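Local coordinates for DUF1893 domain-containing protein (Thermotoga maritima, PDB 1VK9) that is of unknown function but has a cytidine deaminase-like fold and binds zinc, consistent with an enzymatic role that remains to be identified, at residues L18-K23 and L33-R38. Residues are numbered along the deposited sequence; the frame is centred on the assembly and turned at random.
Sequences LRSALK and LAYSGR
Tyr35 lays its ring over Ala21, its hydroxyl end reaching Ser20, and following it outward from the strand accounts for most of the contact. Tyr35 CB starts the packing, 3.8 Å from Ala21 CB. With CG anti to the backbone N (chi1 -173°), the ring is carried off the strand toward the helix. At the root of the ring Tyr35 CG lies 3.7 Å from Ala21 CB, and CD2 is almost as near. Ala21 CB is 4.0 Å from the centroid of the Tyr35 ring and 27° off the normal, which identifies a CH-pi contact over one face; Ala21 CA stands above the centre of that same face. Gly37 N lies over the opposite face, toward the rim, so helix and turn sandwich the ring. Farther out, CE2 and CZ approach Ser20 CB, and Tyr35 OH ends 3.5 Å from Ser20 CB, which comes in obliquely. A leucine in place of Tyr35 would probably lose the flat face under Ala21 CB and the reach to Ser20 CB, opening a gap between helix and turn. Two residues back on the same side, Leu33 CD2 packs 3.4 Å from Ala21 O and 4.0 Å from Ala21 CB. Beyond the two segments, Leu17 and Ile24 also touch Tyr35, while Ala21 reaches Leu65 and Ile67 on the neighbouring antiparallel strand. The axes of segments 18-23 and 33-35 approach to 9.4 Å, their N-to-C directions 144° apart: a largely apolar helix-on-sheet interface, as expected for the first helix and strand of a cytidine deaminase-like alpha/beta fold.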
# COMPACT_ATOMS: atom_id res chain seq x y z
N LEU A 18 -9.22 12.40 1.15
CA LEU A 18 -8.20 12.13 0.16
C LEU A 18 -7.60 13.45 -0.24
O LEU A 18 -6.39 13.60 -0.22
CB LEU A 18 -8.78 11.40 -1.05
CG LEU A 18 -7.78 11.02 -2.13
CD1 LEU A 18 -6.59 10.29 -1.53
CD2 LEU A 18 -8.44 10.20 -3.23
N ARG A 19 -8.45 14.41 -0.59
CA ARG A 19 -8.02 15.77 -0.94
C ARG A 19 -7.06 16.34 0.11
O ARG A 19 -6.02 16.86 -0.23
CB ARG A 19 -9.23 16.69 -1.09
CG ARG A 19 -9.19 17.65 -2.27
CD ARG A 19 -10.36 18.63 -2.27
NE ARG A 19 -10.50 19.28 -3.56
N SER A 20 -7.43 16.22 1.39
CA SER A 20 -6.62 16.73 2.49
C SER A 20 -5.31 15.99 2.67
O SER A 20 -4.28 16.59 2.96
CB SER A 20 -7.41 16.64 3.80
OG SER A 20 -8.30 17.72 3.92
N ALA A 21 -5.34 14.67 2.52
CA ALA A 21 -4.15 13.85 2.72
C ALA A 21 -3.14 14.13 1.62
O ALA A 21 -1.94 14.10 1.87
CB ALA A 21 -4.51 12.38 2.78
N LEU A 22 -3.64 14.40 0.42
CA LEU A 22 -2.79 14.63 -0.75
C LEU A 22 -2.04 15.94 -0.56
O LEU A 22 -0.84 16.01 -0.82
CB LEU A 22 -3.62 14.66 -2.05
CG LEU A 22 -4.22 13.37 -2.64
CD1 LEU A 22 -5.26 13.66 -3.73
CD2 LEU A 22 -3.17 12.43 -3.19
N LYS A 23 -2.74 16.97 -0.09
CA LYS A 23 -2.14 18.26 0.27
C LYS A 23 -0.97 18.10 1.26
O LYS A 23 0.03 18.80 1.13
CB LYS A 23 -3.19 19.24 0.83
CG LYS A 23 -4.01 19.97 -0.24
CD LYS A 23 -3.87 21.51 -0.10
CE LYS A 23 -5.21 22.26 -0.15
NZ LYS A 23 -6.33 21.54 0.55
N LEU A 33 2.00 7.61 3.60
CA LEU A 33 1.18 8.33 4.57
C LEU A 33 -0.05 7.50 4.90
O LEU A 33 -0.68 6.93 3.98
CB LEU A 33 0.77 9.69 4.01
CG LEU A 33 -0.31 10.47 4.75
CD1 LEU A 33 0.20 11.01 6.05
CD2 LEU A 33 -0.78 11.60 3.89
N ALA A 34 -0.39 7.39 6.19
CA ALA A 34 -1.71 6.90 6.58
C ALA A 34 -2.48 8.03 7.25
O ALA A 34 -1.93 8.73 8.12
CB ALA A 34 -1.62 5.69 7.45
N TYR A 35 -3.73 8.23 6.82
CA TYR A 35 -4.52 9.41 7.20
C TYR A 35 -5.96 9.07 7.62
O TYR A 35 -6.66 8.29 6.95
CB TYR A 35 -4.51 10.40 6.05
CG TYR A 35 -5.15 11.74 6.33
CD1 TYR A 35 -4.43 12.78 6.94
CD2 TYR A 35 -6.47 11.99 5.96
CE1 TYR A 35 -5.01 14.03 7.18
CE2 TYR A 35 -7.06 13.23 6.20
CZ TYR A 35 -6.33 14.25 6.81
OH TYR A 35 -6.92 15.47 7.04
N SER A 36 -6.41 9.65 8.74
CA SER A 36 -7.75 9.36 9.25
C SER A 36 -8.60 10.61 9.45
O SER A 36 -9.73 10.54 9.90
CB SER A 36 -7.64 8.59 10.57
OG SER A 36 -7.14 9.45 11.57
N GLY A 37 -8.07 11.75 9.07
CA GLY A 37 -8.68 13.01 9.40
C GLY A 37 -7.54 13.80 9.97
O GLY A 37 -7.45 15.02 9.79
N ARG A 38 -6.67 13.09 10.69
CA ARG A 38 -5.34 13.56 10.99
C ARG A 38 -4.32 12.55 10.45
O ARG A 38 -4.68 11.42 10.12
CB ARG A 38 -5.18 13.85 12.49
CG ARG A 38 -4.78 12.69 13.36
CD ARG A 38 -5.14 12.89 14.83
NE ARG A 38 -5.71 11.65 15.36
CZ ARG A 38 -5.01 10.71 15.99
NH1 ARG A 38 -3.71 10.89 16.21
NH2 ARG A 38 -5.60 9.61 16.42